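Local atomic coordinates of trichothecene 15-O-acetyltransferase TRI3 (Fusarium sporotrichioides, PDB entry 3FOT), a protein that transfers an acetyl group to the C-15 oxygen of trichothecene intermediates in the fungal pathway that makes mycotoxins such as T-2 toxin. Residues A[160-164]-A[177-181]; A[445-449]-A[460-465]; A[77-82]-A[201-205]. One frame throughout, in Å; residues are numbered along the deposited sequence.

Contact 1: A[160-164]-A[177-181]; sequences FLLSD and TVEIL
F160 and L181 exchange two backbone hydrogen bonds, F160 N to L181 O (2.9 Å) and L181 N to F160 O, and L162 repeats the exchange with E179, where E179 N meets L162 O at 2.8 Å. Between these hydrogen-bonded pairs sits the non-hydrogen-bonded pair L161 and I180, where I180 CA lies 3.2 Å from F160 O in a CA-H...O contact.

The last polar link comes from a side chain. S163 puts OG anti to its backbone N (chi1 -167°) and donates to T177 O at 2.8 Å. A water that accepts from D164 N gives T177 O a second hydrogen bond. The short serine side chain thus takes over from the backbone ladder near the strand end.

Apolar contacts sort by face. L161 and I180 lie side by side, L161 CD2 touching I180 CG1 at 3.6 Å, as suits branched residues facing L74 and F78 of helix 71-88. On the opposite face F160, L162 and L181 pack against helix 134-147, while E179 turns its carboxylate to S58 OG and A134 N.

The arrangement is a β-hairpin with a long connecting loop, carrying helices on both faces of a mixed sheet, within a CoA-dependent acyltransferase of the BAHD superfamily.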
loop_
_atom_site.group_PDB
_atom_site.type_symbol
_atom_site.label_atom_id
_atom_site.label_comp_id
_atom_site.label_asym_id
_atom_site.label_seq_id
_atom_site.Cartn_x
_atom_site.Cartn_y
_atom_site.Cartn_z
ATOM N N PHE A 160 3.530 -10.974 12.721
ATOM C CA PHE A 160 3.727 -10.978 14.165
ATOM C C PHE A 160 2.385 -11.027 14.865
ATOM O O PHE A 160 1.558 -10.145 14.664
ATOM C CB PHE A 160 4.466 -9.715 14.610
ATOM C CG PHE A 160 5.812 -9.564 13.988
ATOM C CD1 PHE A 160 6.943 -10.037 14.643
ATOM C CD2 PHE A 160 5.950 -8.904 12.761
ATOM C CE1 PHE A 160 8.195 -9.906 14.071
ATOM C CE2 PHE A 160 7.197 -8.751 12.184
ATOM C CZ PHE A 160 8.323 -9.253 12.827
ATOM N N LEU A 161 2.171 -12.066 15.667
ATOM C CA LEU A 161 0.891 -12.266 16.370
ATOM C C LEU A 161 1.115 -11.837 17.805
ATOM O O LEU A 161 2.059 -12.297 18.451
ATOM C CB LEU A 161 0.462 -13.745 16.336
ATOM C CG LEU A 161 0.561 -14.516 14.999
ATOM C CD1 LEU A 161 0.283 -16.017 15.169
ATOM C CD2 LEU A 161 -0.311 -13.913 13.925
ATOM N N LEU A 162 0.267 -10.953 18.292
ATOM C CA LEU A 162 0.458 -10.355 19.603
ATOM C C LEU A 162 -0.833 -10.513 20.370
ATOM O O LEU A 162 -1.911 -10.315 19.819
ATOM C CB LEU A 162 0.750 -8.861 19.437
ATOM C CG LEU A 162 1.785 -8.423 18.382
ATOM C CD1 LEU A 162 1.815 -6.903 18.290
ATOM C CD2 LEU A 162 3.155 -9.008 18.716
ATOM N N SER A 163 -0.742 -10.847 21.649
ATOM C CA SER A 163 -1.942 -10.860 22.485
ATOM C C SER A 163 -1.502 -10.646 23.923
ATOM O O SER A 163 -0.448 -11.127 24.328
ATOM C CB SER A 163 -2.751 -12.171 22.359
ATOM O OG SER A 163 -4.054 -12.038 22.951
ATOM N N ASP A 164 -2.342 -9.939 24.680
ATOM C CA ASP A 164 -2.021 -9.608 26.073
ATOM C C ASP A 164 -2.352 -10.784 26.996
ATOM O O ASP A 164 -3.330 -10.749 27.746
ATOM C CB ASP A 164 -2.755 -8.350 26.512
ATOM C CG ASP A 164 -2.239 -7.807 27.835
ATOM O OD1 ASP A 164 -1.201 -8.298 28.345
ATOM O OD2 ASP A 164 -2.890 -6.890 28.358
ATOM N N THR A 177 -8.349 -9.454 22.424
ATOM C CA THR A 177 -7.787 -8.972 21.166
ATOM C C THR A 177 -6.553 -9.795 20.821
ATOM O O THR A 177 -5.739 -10.114 21.695
ATOM C CB THR A 177 -7.409 -7.486 21.368
ATOM O OG1 THR A 177 -8.635 -6.742 21.471
ATOM C CG2 THR A 177 -6.554 -6.934 20.244
ATOM N N VAL A 178 -6.426 -10.166 19.552
ATOM C CA VAL A 178 -5.162 -10.655 19.014
ATOM C C VAL A 178 -4.818 -9.654 17.906
ATOM O O VAL A 178 -5.658 -9.390 17.048
ATOM C CB VAL A 178 -5.272 -12.054 18.391
ATOM C CG1 VAL A 178 -3.952 -12.438 17.722
ATOM C CG2 VAL A 178 -5.623 -13.113 19.454
ATOM N N GLU A 179 -3.608 -9.099 17.933
ATOM C CA GLU A 179 -3.198 -8.157 16.887
ATOM C C GLU A 179 -2.274 -8.906 15.937
ATOM O O GLU A 179 -1.479 -9.738 16.368
ATOM C CB GLU A 179 -2.442 -6.975 17.510
ATOM C CG GLU A 179 -3.258 -6.178 18.530
ATOM C CD GLU A 179 -3.742 -4.815 18.008
ATOM O OE1 GLU A 179 -3.060 -4.169 17.172
ATOM O OE2 GLU A 179 -4.803 -4.352 18.468
ATOM N N ILE A 180 -2.370 -8.610 14.643
ATOM C CA ILE A 180 -1.370 -9.144 13.723
ATOM C C ILE A 180 -0.760 -7.963 12.974
ATOM O O ILE A 180 -1.490 -7.152 12.411
ATOM C CB ILE A 180 -1.983 -10.138 12.707
ATOM C CG1 ILE A 180 -2.758 -11.253 13.422
ATOM C CG2 ILE A 180 -0.892 -10.706 11.805
ATOM C CD1 ILE A 180 -3.402 -12.284 12.454
ATOM N N LEU A 181 0.564 -7.892 12.980
ATOM C CA LEU A 181 1.290 -6.961 12.132
ATOM C C LEU A 181 1.881 -7.742 10.971
ATOM O O LEU A 181 2.695 -8.650 11.182
ATOM C CB LEU A 181 2.433 -6.316 12.918
ATOM C CG LEU A 181 3.150 -5.209 12.117
ATOM C CD1 LEU A 181 2.234 -4.002 11.815
ATOM C CD2 LEU A 181 4.425 -4.786 12.893
HETATM O O HOH W 1 -4.737 -8.743 23.757
#

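Contact 2: A[445-449]-A[460-465]; sequences FIPHE and LSVESI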
loop_
_atom_site.group_PDB
_atom_site.type_symbol
_atom_site.label_atom_id
_atom_site.label_comp_id
_atom_site.label_asym_id
_atom_site.label_seq_id
_atom_site.Cartn_x
_atom_site.Cartn_y
_atom_site.Cartn_z
ATOM N N PHE A 445 -10.730 -6.960 -0.375
ATOM C CA PHE A 445 -9.573 -7.840 -0.259
ATOM C C PHE A 445 -9.513 -8.727 0.975
ATOM O O PHE A 445 -8.905 -9.791 0.922
ATOM C CB PHE A 445 -8.308 -6.986 -0.275
ATOM C CG PHE A 445 -8.291 -5.966 -1.371
ATOM C CD1 PHE A 445 -8.474 -6.354 -2.687
ATOM C CD2 PHE A 445 -8.111 -4.620 -1.073
ATOM C CE1 PHE A 445 -8.464 -5.415 -3.718
ATOM C CE2 PHE A 445 -8.102 -3.660 -2.103
ATOM C CZ PHE A 445 -8.277 -4.076 -3.423
ATOM N N ILE A 446 -10.095 -8.271 2.083
ATOM C CA ILE A 446 -9.902 -8.934 3.397
ATOM C C ILE A 446 -11.281 -9.233 3.972
ATOM O O ILE A 446 -12.146 -8.367 3.962
ATOM C CB ILE A 446 -9.083 -8.031 4.348
ATOM C CG1 ILE A 446 -7.678 -7.824 3.759
ATOM C CG2 ILE A 446 -9.012 -8.599 5.773
ATOM C CD1 ILE A 446 -6.881 -6.711 4.431
ATOM N N PRO A 447 -11.481 -10.456 4.499
ATOM C CA PRO A 447 -12.799 -10.759 5.048
ATOM C C PRO A 447 -13.077 -10.145 6.421
ATOM O O PRO A 447 -12.156 -9.859 7.187
ATOM C CB PRO A 447 -12.792 -12.286 5.162
ATOM C CG PRO A 447 -11.345 -12.646 5.362
ATOM C CD PRO A 447 -10.540 -11.590 4.616
ATOM N N HIS A 448 -14.354 -9.964 6.747
ATOM C CA HIS A 448 -14.703 -9.473 8.091
ATOM C C HIS A 448 -14.376 -10.457 9.218
ATOM O O HIS A 448 -14.186 -10.040 10.384
ATOM C CB HIS A 448 -16.186 -9.173 8.177
ATOM C CG HIS A 448 -16.583 -7.868 7.570
ATOM N ND1 HIS A 448 -17.905 -7.479 7.470
ATOM C CD2 HIS A 448 -15.851 -6.870 7.016
ATOM C CE1 HIS A 448 -17.964 -6.276 6.922
ATOM N NE2 HIS A 448 -16.735 -5.892 6.620
ATOM N N GLU A 449 -14.351 -11.748 8.898
ATOM C CA GLU A 449 -14.051 -12.763 9.909
ATOM C C GLU A 449 -13.131 -13.841 9.384
ATOM O O GLU A 449 -13.086 -14.124 8.166
ATOM C CB GLU A 449 -15.333 -13.439 10.453
ATOM C CG GLU A 449 -16.419 -12.521 10.988
ATOM C CD GLU A 449 -17.427 -12.080 9.936
ATOM O OE1 GLU A 449 -17.479 -12.658 8.827
ATOM O OE2 GLU A 449 -18.199 -11.152 10.242
ATOM N N LEU A 460 -12.357 -15.469 14.606
ATOM C CA LEU A 460 -11.746 -14.161 14.907
ATOM C C LEU A 460 -12.424 -13.081 14.091
ATOM O O LEU A 460 -12.603 -13.233 12.892
ATOM C CB LEU A 460 -10.229 -14.179 14.640
ATOM C CG LEU A 460 -9.443 -15.046 15.640
ATOM C CD1 LEU A 460 -8.112 -15.495 14.999
ATOM C CD2 LEU A 460 -9.171 -14.288 16.898
ATOM N N SER A 461 -12.837 -12.010 14.754
ATOM C CA SER A 461 -13.456 -10.881 14.055
ATOM C C SER A 461 -12.356 -9.920 13.654
ATOM O O SER A 461 -11.492 -9.591 14.491
ATOM C CB SER A 461 -14.410 -10.142 14.991
ATOM O OG SER A 461 -15.060 -9.117 14.244
ATOM N N VAL A 462 -12.346 -9.500 12.392
ATOM C CA VAL A 462 -11.332 -8.529 11.956
ATOM C C VAL A 462 -11.910 -7.146 12.214
ATOM O O VAL A 462 -12.761 -6.678 11.442
ATOM C CB VAL A 462 -10.919 -8.703 10.465
ATOM C CG1 VAL A 462 -9.785 -7.739 10.106
ATOM C CG2 VAL A 462 -10.484 -10.159 10.165
ATOM N N GLU A 463 -11.451 -6.511 13.291
ATOM C CA GLU A 463 -12.097 -5.271 13.791
ATOM C C GLU A 463 -11.586 -4.024 13.107
ATOM O O GLU A 463 -12.372 -3.138 12.752
ATOM C CB GLU A 463 -11.932 -5.125 15.299
ATOM C CG GLU A 463 -12.581 -6.276 16.035
ATOM C CD GLU A 463 -13.047 -5.904 17.413
ATOM O OE1 GLU A 463 -12.329 -5.162 18.116
ATOM O OE2 GLU A 463 -14.142 -6.369 17.784
ATOM N N SER A 464 -10.265 -3.962 12.925
ATOM C CA SER A 464 -9.664 -2.747 12.366
ATOM C C SER A 464 -8.481 -3.114 11.493
ATOM O O SER A 464 -7.785 -4.118 11.728
ATOM C CB SER A 464 -9.236 -1.777 13.480
ATOM O OG SER A 464 -8.171 -2.320 14.220
ATOM N N ILE A 465 -8.276 -2.296 10.467
ATOM C CA ILE A 465 -7.190 -2.488 9.528
ATOM C C ILE A 465 -6.517 -1.143 9.341
ATOM O O ILE A 465 -7.173 -0.154 9.010
ATOM C CB ILE A 465 -7.666 -3.049 8.157
ATOM C CG1 ILE A 465 -8.426 -4.379 8.331
ATOM C CG2 ILE A 465 -6.477 -3.178 7.170
ATOM C CD1 ILE A 465 -9.035 -4.938 7.028
#
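V462 N donates to H448 O at 2.8 Å, a nearly straight bond (165° at the hydrogen) although the donor is tilted 32° from the carbonyl plane. V462 is held on its other polar atom too, since its carbonyl oxygen accepts from W483 NE1 and R484 NE. One step along, E449 and S461 form an antiparallel non-hydrogen-bonded pair, and E449 CA approaches L460 O at 3.3 Å in a CA-H...O contact.

The side chain of V462 points toward the loop. Its CG2, anti to the carbonyl carbon, comes within 3.4 Å of P447 O, a fit available to a compact β-branched residue. Farther in, I446 and I465 reach for each other tip to tip: CD1 of I446 meets CD1 of I465 at 3.8 Å, and both side chains also touch W483. Two extended isoleucines thus bridge the point where the backbones have already parted. H448 points the other way, its ring edge-to-face with W483 and NE2 hydrogen-bonded to E443 OE2.

Beyond V462, E463 and S464 both face S58 in a classic β bulge. The contact forms the open end of a β-hairpin, where the loop enters strand 449-452, paired with strand 457-469 at an edge of the six-stranded sheet.

Contact 3: A[77-82]-A[201-205]; sequences MFELAL and LFRLV
Two helices on the same face of the six-stranded sheet meet at a steep angle here, 71-88 and 191-205, the latter following strand 177-184. Their local axes pass 8.5 Å apart at 113°, and A81 and V205 mark the crossing. A81 suits the close approach: its CB sits 3.6 Å from V205 N and also touches V205 CB and L204 CB. A methyl group is the right size where one helix bears almost directly on the backbone of the next.

V205 CG1 stands between the backbone N and the carbonyl carbon (chi1 76°), which leaves CG2 directed at the other helix, where it settles over one face of the F78 ring. This is a CH-π contact, with CG2 3.9 Å from the ring centroid and only 2° off the normal. The same methyl meets M77 CB at 3.6 Å, so it is lodged in the angle between the ring face and the base of the methionine. F78 CE1 lies 4.1 Å from F202 CD1, each atom near the plane of the other ring, so the rings meet along their edges.

Two leucines add reach at the flank. L201 extends CD2 to 3.7 Å from L82 CA, and L204 brings CD1 to 3.8 Å from A81 O, each long enough to reach the backbone of helix 71-88. At the margin R203 forms salt bridges with D200 and with E88 of helix 71-88, a charged link between the helices.

All the side chains that meet between these two segments are apolar; there the contact rests on close fit, dispersion and the burial of hydrocarbon, with the V205 methyl centred over the F78 ring adding a weakly directional CH-π term.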
loop_
_atom_site.group_PDB
_atom_site.type_symbol
_atom_site.label_atom_id
_atom_site.label_comp_id
_atom_site.label_asym_id
_atom_site.label_seq_id
_atom_site.Cartn_x
_atom_site.Cartn_y
_atom_site.Cartn_z
ATOM N N MET A 77 -1.045 -22.669 12.960
ATOM C CA MET A 77 -2.084 -22.568 11.909
ATOM C C MET A 77 -1.668 -21.595 10.789
ATOM O O MET A 77 -1.895 -21.854 9.600
ATOM C CB MET A 77 -3.415 -22.114 12.528
ATOM C CG MET A 77 -4.027 -23.097 13.561
ATOM S SD MET A 77 -5.320 -22.208 14.462
ATOM C CE MET A 77 -5.257 -22.906 16.075
ATOM N N PHE A 78 -1.046 -20.484 11.161
ATOM C CA PHE A 78 -0.629 -19.500 10.139
ATOM C C PHE A 78 0.577 -19.981 9.341
ATOM O O PHE A 78 0.776 -19.592 8.198
ATOM C CB PHE A 78 -0.377 -18.136 10.774
ATOM C CG PHE A 78 -1.611 -17.294 10.838
ATOM C CD1 PHE A 78 -2.117 -16.686 9.682
ATOM C CD2 PHE A 78 -2.295 -17.139 12.022
ATOM C CE1 PHE A 78 -3.295 -15.916 9.741
ATOM C CE2 PHE A 78 -3.468 -16.385 12.100
ATOM C CZ PHE A 78 -3.963 -15.764 10.970
ATOM N N GLU A 79 1.391 -20.838 9.941
ATOM C CA GLU A 79 2.485 -21.459 9.186
ATOM C C GLU A 79 1.902 -22.341 8.081
ATOM O O GLU A 79 2.349 -22.307 6.927
ATOM C CB GLU A 79 3.375 -22.286 10.114
ATOM C CG GLU A 79 4.299 -21.447 11.008
ATOM C CD GLU A 79 4.956 -22.334 12.056
ATOM O OE1 GLU A 79 4.807 -23.567 11.958
ATOM O OE2 GLU A 79 5.618 -21.816 12.972
ATOM N N LEU A 80 0.893 -23.123 8.439
ATOM C CA LEU A 80 0.189 -23.998 7.489
ATOM C C LEU A 80 -0.498 -23.175 6.379
ATOM O O LEU A 80 -0.344 -23.469 5.197
ATOM C CB LEU A 80 -0.810 -24.880 8.246
ATOM C CG LEU A 80 -0.132 -25.933 9.138
ATOM C CD1 LEU A 80 -1.167 -26.573 10.054
ATOM C CD2 LEU A 80 0.560 -26.994 8.298
ATOM N N ALA A 81 -1.222 -22.130 6.771
ATOM C CA ALA A 81 -1.831 -21.204 5.844
ATOM C C ALA A 81 -0.802 -20.554 4.917
ATOM O O ALA A 81 -1.063 -20.379 3.732
ATOM C CB ALA A 81 -2.622 -20.125 6.618
ATOM N N LEU A 82 0.348 -20.167 5.458
ATOM C CA LEU A 82 1.358 -19.464 4.658
ATOM C C LEU A 82 1.949 -20.390 3.586
ATOM O O LEU A 82 2.246 -19.979 2.442
ATOM C CB LEU A 82 2.469 -18.941 5.566
ATOM C CG LEU A 82 3.583 -18.157 4.879
ATOM C CD1 LEU A 82 3.068 -16.923 4.090
ATOM C CD2 LEU A 82 4.577 -17.721 5.946
ATOM N N LEU A 201 -4.575 -15.395 3.391
ATOM C CA LEU A 201 -4.171 -16.024 4.654
ATOM C C LEU A 201 -5.354 -16.201 5.598
ATOM O O LEU A 201 -5.480 -17.243 6.243
ATOM C CB LEU A 201 -3.071 -15.198 5.350
ATOM C CG LEU A 201 -1.703 -15.215 4.651
ATOM C CD1 LEU A 201 -0.767 -14.228 5.363
ATOM C CD2 LEU A 201 -1.106 -16.656 4.657
ATOM N N PHE A 202 -6.217 -15.192 5.692
ATOM C CA PHE A 202 -7.396 -15.290 6.581
ATOM C C PHE A 202 -8.379 -16.359 6.105
ATOM O O PHE A 202 -9.002 -17.048 6.936
ATOM C CB PHE A 202 -8.097 -13.927 6.766
ATOM C CG PHE A 202 -7.330 -12.945 7.621
ATOM C CD1 PHE A 202 -6.119 -13.296 8.256
ATOM C CD2 PHE A 202 -7.843 -11.663 7.832
ATOM C CE1 PHE A 202 -5.430 -12.369 9.075
ATOM C CE2 PHE A 202 -7.146 -10.735 8.640
ATOM C CZ PHE A 202 -5.956 -11.098 9.267
ATOM N N ARG A 203 -8.501 -16.526 4.792
ATOM C CA ARG A 203 -9.276 -17.644 4.244
ATOM C C ARG A 203 -8.602 -18.992 4.562
ATOM O O ARG A 203 -9.207 -19.882 5.154
ATOM C CB ARG A 203 -9.428 -17.482 2.737
ATOM C CG ARG A 203 -9.806 -18.788 2.020
ATOM C CD ARG A 203 -10.019 -18.487 0.541
ATOM N NE ARG A 203 -8.912 -17.795 -0.153
ATOM C CZ ARG A 203 -7.907 -18.397 -0.792
ATOM N NH1 ARG A 203 -6.992 -17.661 -1.418
ATOM N NH2 ARG A 203 -7.815 -19.738 -0.836
ATOM N N LEU A 204 -7.340 -19.111 4.190
ATOM C CA LEU A 204 -6.587 -20.379 4.272
ATOM C C LEU A 204 -6.420 -20.873 5.694
ATOM O O LEU A 204 -6.510 -22.082 5.953
ATOM C CB LEU A 204 -5.240 -20.249 3.565
ATOM C CG LEU A 204 -5.336 -20.091 2.041
ATOM C CD1 LEU A 204 -4.037 -19.543 1.481
ATOM C CD2 LEU A 204 -5.727 -21.452 1.374
ATOM N N VAL A 205 -6.235 -19.960 6.644
ATOM C CA VAL A 205 -6.002 -20.409 8.028
ATOM C C VAL A 205 -7.256 -21.128 8.587
ATOM O O VAL A 205 -7.147 -21.970 9.495
ATOM C CB VAL A 205 -5.503 -19.243 8.916
ATOM C CG1 VAL A 205 -6.684 -18.329 9.256
ATOM C CG2 VAL A 205 -4.797 -19.780 10.177
#

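Contact 3 ties the other two together. I180 CD1 of contact 1 touches both its phenylalanines, lying 3.8 Å from F78 CZ and 3.9 Å from F202 CE1, so the helix crossing rests on the hairpin. F202 also reaches contact 2, its CE2 lying 3.7 Å from V462 CG2. Contacts 1 and 2 belong to the same sheet but do not touch: their nearest atoms are about 5 Å apart, and strand 53-61 runs between strands 177-184 and 457-469. All three lie away from H414, which binds 15-deacetylcalonectrin; the HXXXD motif, catalytic in BAHD relatives, falls in the turn between strand 177-184 of contact 1 and helix 191-205 of contact 3.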